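Local coordinates for probable sugar ABC transporter, sugar-binding protein (Streptococcus pneumoniae, PDB 2W7Y) that binds the blood group A-trisaccharide and, as the solute-binding protein of a probable sugar ABC transporter, presumably delivers such glycans for uptake, at residues E205-L210 against N402-S407; M245-I250 against D415-S420. All blocks are in the same frame, centred on the assembly; numbering follows the deposited sequence.

Contact 1 (E205-L210 against N402-S407); sequences EPSIRL and NALTES. With A2G (2-acetamido-2-deoxy-alpha-D-galactopyranose), chain C.
Leu-404 reaches across from its helix to the first turn of helix 207-215, and the packing is modest, burying 138 Å² in all. Its CB lies 3.5 Å from Ser-207 OG, while CD1 reaches to 3.8 Å from Ile-208 CA and also approaches Ser-207 O. With chi1 at 61°, the Ser-207 hydroxyl sits between its own N and carbonyl carbon, a rotation that lets it bond to Gly-204 O while its flank meets the leucine. Ile-208 adds its CB to the apolar patch and also packs on Ile-400 and Ile-401, earlier on the leucine's helix.

The opposite side of the same turn lines the glycan pocket of this periplasmic-binding-protein-like fold. There the polar contacts are to the 2-acetamido-2-deoxy-galactose (A2G). The Glu-205 carboxylate takes two sugar hydroxyls, one per oxygen: A2G O3 donates to OE1 at 2.6 Å and A2G O4 to OE2 at 2.7 Å. Ala-262 N also bonds to OE2. Arg-209 meets the acetamido group with the edge of its guanidinium, NH2 standing 2.9 Å from A2G O7 in a nearly straight bond (163°). Asn-279 and Trp-282 supply further hydrogen bonds to this sugar.

Contact 2 (M245-I250 against D415-S420); sequences MVMKEI and DQKVKS
Met-247, present as selenomethionine, makes every contact from 245-250, meeting Lys-417 and Val-418. Its CG lies anti to the carbonyl carbon (chi1 -75°), and the remaining torsions are extended, so that the side chain projects from helix 237-252 and delivers its selenium and terminal methyl to helix 414-427. The long reach fits the backbone spacing, for even the nearest CA atoms, those of Met-247 and Val-418, are 8.2 Å apart.

The end of this chain meets two consecutive residues. SE is 3.8 Å from Val-418 CG2, the branch standing anti to the valine's own carbonyl carbon. CE lies 3.9 Å from Lys-417 CG, and SE is equally close to that methylene. The lysine and selenomethionine side chains cross at about a right angle. CG is the lysine atom that comes closest: Lys-417 starts toward the opposing helix, but a bend at chi2 (66°) leads the rest away, and the chain then runs extended and carries its ammonium to a salt bridge with Glu-406. The aliphatic root thus serves the apolar contact while the charge is satisfied at a different place.

Beyond these two residues, Val-414 and Thr-421, one turn to each side on helix 414-427, also touch Met-247, and Asp-415 pairs with Lys-244 of the facing helix. Met-247 is thus a knob in the hole formed by Val-414, Lys-417, Val-418 and Thr-421, a knobs-into-holes contact that joins helix 237-252 to the C-terminal helix.

From the N terminus, the chain first passes 205-210, where the pocket-lining turn leads into helix 207-215, and then 245-250 on helix 237-252. It returns at 402-407, closing the 191-residue loop of contact 1, and straight afterwards at 415-420, closing the 164-residue loop of contact 2. The segments alternate, so the loops cross. Helices 394-406 and 414-427, successive in the chain, thereby pack on two earlier helices. The centres of the contacts lie about 10 Å apart, and the contacts touch: Ser-407 packs on Met-247 and Ile-250. Together they connect the glycan site with the C-terminal helix.

Contact 1 (E205-L210 against N402-S407)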
loop_
_atom_site.group_PDB
_atom_site.type_symbol
_atom_site.label_atom_id
_atom_site.label_comp_id
_atom_site.label_asym_id
_atom_site.label_seq_id
_atom_site.Cartn_x
_atom_site.Cartn_y
_atom_site.Cartn_z
ATOM N N GLU A 205 5.610 10.196 -2.247
ATOM C CA GLU A 205 5.210 8.868 -1.773
ATOM C C GLU A 205 5.426 7.772 -2.833
ATOM O O GLU A 205 5.961 6.713 -2.506
ATOM C CB GLU A 205 3.751 8.866 -1.285
ATOM C CG GLU A 205 3.242 7.496 -0.806
ATOM C CD GLU A 205 1.736 7.460 -0.570
ATOM O OE1 GLU A 205 1.305 6.857 0.432
ATOM O OE2 GLU A 205 0.978 8.032 -1.383
ATOM N N PRO A 206 5.008 8.011 -4.099
ATOM C CA PRO A 206 5.203 6.995 -5.145
ATOM C C PRO A 206 6.655 6.593 -5.428
ATOM O O PRO A 206 6.888 5.521 -5.990
ATOM C CB PRO A 206 4.610 7.660 -6.388
ATOM C CG PRO A 206 3.656 8.665 -5.862
ATOM C CD PRO A 206 4.304 9.193 -4.634
ATOM N N SER A 207 7.615 7.435 -5.063
ATOM C CA SER A 207 9.022 7.148 -5.357
ATOM C C SER A 207 9.623 6.041 -4.482
ATOM O O SER A 207 10.604 5.413 -4.874
ATOM C CB SER A 207 9.872 8.423 -5.306
ATOM O OG SER A 207 9.840 9.016 -4.022
ATOM N N ILE A 208 9.032 5.797 -3.310
ATOM C CA ILE A 208 9.475 4.699 -2.444
ATOM C C ILE A 208 9.143 3.332 -3.052
ATOM O O ILE A 208 9.782 2.334 -2.727
ATOM C CB ILE A 208 8.940 4.825 -0.979
ATOM C CG1 ILE A 208 9.793 3.987 -0.012
ATOM C CG2 ILE A 208 7.446 4.463 -0.896
ATOM C CD1 ILE A 208 9.454 4.154 1.459
ATOM N N ARG A 209 8.149 3.304 -3.942
ATOM C CA ARG A 209 7.766 2.086 -4.656
ATOM C C ARG A 209 8.839 1.699 -5.671
ATOM O O ARG A 209 9.012 0.515 -5.979
ATOM C CB ARG A 209 6.410 2.246 -5.365
ATOM C CG ARG A 209 5.347 3.041 -4.615
ATOM C CD ARG A 209 4.973 2.417 -3.274
ATOM N NE ARG A 209 3.784 3.047 -2.704
ATOM C CZ ARG A 209 3.347 2.853 -1.464
ATOM N NH1 ARG A 209 3.998 2.039 -0.640
ATOM N NH2 ARG A 209 2.253 3.475 -1.050
ATOM N N LEU A 210 9.545 2.700 -6.192
ATOM C CA LEU A 210 10.709 2.466 -7.050
ATOM C C LEU A 210 11.902 1.938 -6.254
ATOM O O LEU A 210 12.586 1.020 -6.706
ATOM C CB LEU A 210 11.095 3.731 -7.821
ATOM C CG LEU A 210 10.201 4.192 -8.984
ATOM C CD1 LEU A 210 10.701 5.515 -9.542
ATOM C CD2 LEU A 210 10.126 3.141 -10.085
ATOM N N ASN A 402 10.684 11.165 2.539
ATOM C CA ASN A 402 11.206 12.534 2.671
ATOM C C ASN A 402 12.549 12.743 1.964
ATOM O O ASN A 402 12.748 13.756 1.290
ATOM C CB ASN A 402 11.332 12.933 4.148
ATOM C CG ASN A 402 9.984 13.141 4.834
ATOM O OD1 ASN A 402 9.922 13.236 6.060
ATOM N ND2 ASN A 402 8.908 13.218 4.055
ATOM N N ALA A 403 13.460 11.785 2.119
ATOM C CA ALA A 403 14.785 11.863 1.494
ATOM C C ALA A 403 14.713 11.787 -0.033
ATOM O O ALA A 403 15.434 12.499 -0.729
ATOM C CB ALA A 403 15.701 10.773 2.043
ATOM N N LEU A 404 13.839 10.921 -0.541
ATOM C CA LEU A 404 13.622 10.796 -1.985
ATOM C C LEU A 404 12.969 12.051 -2.566
ATOM O O LEU A 404 13.304 12.462 -3.677
ATOM C CB LEU A 404 12.797 9.547 -2.314
ATOM C CG LEU A 404 13.428 8.184 -1.999
ATOM C CD1 LEU A 404 12.404 7.075 -2.158
ATOM C CD2 LEU A 404 14.674 7.905 -2.853
ATOM N N THR A 405 12.054 12.652 -1.807
ATOM C CA THR A 405 11.388 13.900 -2.193
ATOM C C THR A 405 12.379 15.070 -2.247
ATOM O O THR A 405 12.405 15.828 -3.221
ATOM C CB THR A 405 10.211 14.231 -1.228
ATOM O OG1 THR A 405 9.337 13.103 -1.138
ATOM C CG2 THR A 405 9.417 15.440 -1.709
ATOM N N GLU A 406 13.195 15.195 -1.203
ATOM C CA GLU A 406 14.235 16.218 -1.120
ATOM C C GLU A 406 15.265 16.135 -2.250
ATOM O O GLU A 406 15.818 17.158 -2.666
ATOM C CB GLU A 406 14.941 16.138 0.235
ATOM C CG GLU A 406 14.107 16.649 1.408
ATOM C CD GLU A 406 14.529 16.063 2.756
ATOM O OE1 GLU A 406 15.610 15.439 2.846
ATOM O OE2 GLU A 406 13.770 16.229 3.733
ATOM N N SER A 407 15.516 14.922 -2.739
ATOM C CA SER A 407 16.524 14.684 -3.782
ATOM C C SER A 407 16.115 15.185 -5.175
ATOM O O SER A 407 16.950 15.262 -6.078
ATOM C CB SER A 407 16.909 13.198 -3.832
ATOM O OG SER A 407 15.886 12.405 -4.408
HETATM O O5 A2G C . -2.863 3.955 -1.461
HETATM C C1 A2G C . -2.620 3.387 -0.146
HETATM C C2 A2G C . -1.548 4.225 0.531
HETATM N N2 A2G C . -1.271 3.741 1.884
HETATM C C3 A2G C . -2.027 5.678 0.644
HETATM O O3 A2G C . -1.072 6.460 1.363
HETATM C C4 A2G C . -2.303 6.261 -0.743
HETATM O O4 A2G C . -1.089 6.330 -1.501
HETATM C C5 A2G C . -3.317 5.360 -1.461
HETATM C C6 A2G C . -3.582 5.828 -2.890
HETATM O O6 A2G C . -4.436 4.875 -3.528
HETATM C C7 A2G C . -0.041 3.444 2.288
HETATM O O7 A2G C . 0.965 3.512 1.581
HETATM C C8 A2G C . 0.044 2.981 3.739
#

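Contact 2 (M245-I250 against D415-S420)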
loop_
_atom_site.group_PDB
_atom_site.type_symbol
_atom_site.label_atom_id
_atom_site.label_comp_id
_atom_site.label_asym_id
_atom_site.label_seq_id
_atom_site.Cartn_x
_atom_site.Cartn_y
_atom_site.Cartn_z
HETATM N N MSE A 245 20.250 5.128 -7.525
HETATM C CA MSE A 245 19.525 4.911 -8.780
HETATM C C MSE A 245 18.209 5.684 -8.838
HETATM O O MSE A 245 17.904 6.323 -9.845
HETATM C CB MSE A 245 19.220 3.423 -8.960
HETATM C CG MSE A 245 20.328 2.605 -9.584
HETATM SE SE MSE A 245 20.162 0.747 -9.019
HETATM C CE MSE A 245 20.707 -0.166 -10.660
ATOM N N VAL A 246 17.443 5.608 -7.750
ATOM C CA VAL A 246 16.106 6.203 -7.667
ATOM C C VAL A 246 16.176 7.732 -7.547
ATOM O O VAL A 246 15.432 8.440 -8.226
ATOM C CB VAL A 246 15.274 5.573 -6.506
ATOM C CG1 VAL A 246 13.905 6.223 -6.380
ATOM C CG2 VAL A 246 15.119 4.077 -6.724
HETATM N N MSE A 247 17.085 8.221 -6.702
HETATM C CA MSE A 247 17.331 9.656 -6.534
HETATM C C MSE A 247 17.781 10.355 -7.816
HETATM O O MSE A 247 17.391 11.489 -8.070
HETATM C CB MSE A 247 18.362 9.900 -5.431
HETATM C CG MSE A 247 17.824 9.700 -4.031
HETATM SE SE MSE A 247 19.199 9.950 -2.680
HETATM C CE MSE A 247 18.055 9.983 -1.107
ATOM N N LYS A 248 18.611 9.679 -8.609
ATOM C CA LYS A 248 19.043 10.182 -9.914
ATOM C C LYS A 248 17.864 10.302 -10.877
ATOM O O LYS A 248 17.769 11.271 -11.639
ATOM C CB LYS A 248 20.110 9.265 -10.519
ATOM C CG LYS A 248 21.516 9.484 -9.982
ATOM C CD LYS A 248 22.450 8.360 -10.405
ATOM C CE LYS A 248 22.677 8.334 -11.915
ATOM N NZ LYS A 248 23.425 7.117 -12.348
ATOM N N GLU A 249 16.976 9.310 -10.834
ATOM C CA GLU A 249 15.783 9.290 -11.674
ATOM C C GLU A 249 14.742 10.315 -11.219
ATOM O O GLU A 249 14.087 10.951 -12.045
ATOM C CB GLU A 249 15.184 7.879 -11.732
ATOM C CG GLU A 249 14.042 7.701 -12.732
ATOM C CD GLU A 249 14.364 8.205 -14.136
ATOM O OE1 GLU A 249 13.415 8.592 -14.842
ATOM O OE2 GLU A 249 15.547 8.219 -14.539
ATOM N N ILE A 250 14.610 10.475 -9.906
ATOM C CA ILE A 250 13.720 11.476 -9.316
ATOM C C ILE A 250 14.192 12.908 -9.630
ATOM O O ILE A 250 13.370 13.809 -9.845
ATOM C CB ILE A 250 13.572 11.244 -7.783
ATOM C CG1 ILE A 250 12.377 10.335 -7.458
ATOM C CG2 ILE A 250 13.364 12.552 -7.042
ATOM C CD1 ILE A 250 12.292 9.017 -8.226
ATOM N N ASP A 415 25.271 11.786 -4.548
ATOM C CA ASP A 415 26.240 11.028 -3.751
ATOM C C ASP A 415 26.193 11.348 -2.255
ATOM O O ASP A 415 26.076 10.441 -1.426
ATOM C CB ASP A 415 27.661 11.226 -4.290
ATOM C CG ASP A 415 27.984 10.302 -5.454
ATOM O OD1 ASP A 415 27.300 9.270 -5.618
ATOM O OD2 ASP A 415 28.934 10.604 -6.205
ATOM N N GLN A 416 26.276 12.633 -1.918
ATOM C CA GLN A 416 26.274 13.053 -0.519
ATOM C C GLN A 416 24.877 13.055 0.097
ATOM O O GLN A 416 24.739 13.021 1.321
ATOM C CB GLN A 416 26.980 14.407 -0.333
ATOM C CG GLN A 416 26.349 15.571 -1.080
ATOM C CD GLN A 416 27.170 16.849 -0.998
ATOM O OE1 GLN A 416 26.730 17.827 -0.448
ATOM N NE2 GLN A 416 28.342 16.821 -1.544
ATOM N N LYS A 417 23.848 13.090 -0.751
ATOM C CA LYS A 417 22.472 12.900 -0.298
ATOM C C LYS A 417 22.230 11.453 0.132
ATOM O O LYS A 417 21.595 11.212 1.163
ATOM C CB LYS A 417 21.462 13.314 -1.373
ATOM C CG LYS A 417 20.007 13.316 -0.899
ATOM C CD LYS A 417 19.760 14.372 0.169
ATOM C CE LYS A 417 18.363 14.264 0.746
ATOM N NZ LYS A 417 18.088 15.374 1.702
ATOM N N VAL A 418 22.735 10.506 -0.660
ATOM C CA VAL A 418 22.683 9.084 -0.316
ATOM C C VAL A 418 23.344 8.858 1.049
ATOM O O VAL A 418 22.762 8.209 1.925
ATOM C CB VAL A 418 23.351 8.193 -1.406
ATOM C CG1 VAL A 418 23.668 6.800 -0.870
ATOM C CG2 VAL A 418 22.468 8.094 -2.636
ATOM N N LYS A 419 24.538 9.426 1.225
ATOM C CA LYS A 419 25.294 9.290 2.467
ATOM C C LYS A 419 24.572 9.900 3.671
ATOM O O LYS A 419 24.560 9.308 4.755
ATOM C CB LYS A 419 26.691 9.901 2.331
ATOM C CG LYS A 419 27.707 9.271 3.269
ATOM C CD LYS A 419 28.650 10.297 3.852
ATOM C CE LYS A 419 29.236 9.794 5.157
ATOM N NZ LYS A 419 29.953 10.864 5.899
ATOM N N SER A 420 23.974 11.077 3.478
ATOM C CA SER A 420 23.252 11.757 4.554
ATOM C C SER A 420 21.911 11.076 4.849
ATOM O O SER A 420 21.428 11.117 5.982
ATOM C CB SER A 420 23.072 13.257 4.257
ATOM O OG SER A 420 21.911 13.518 3.484
#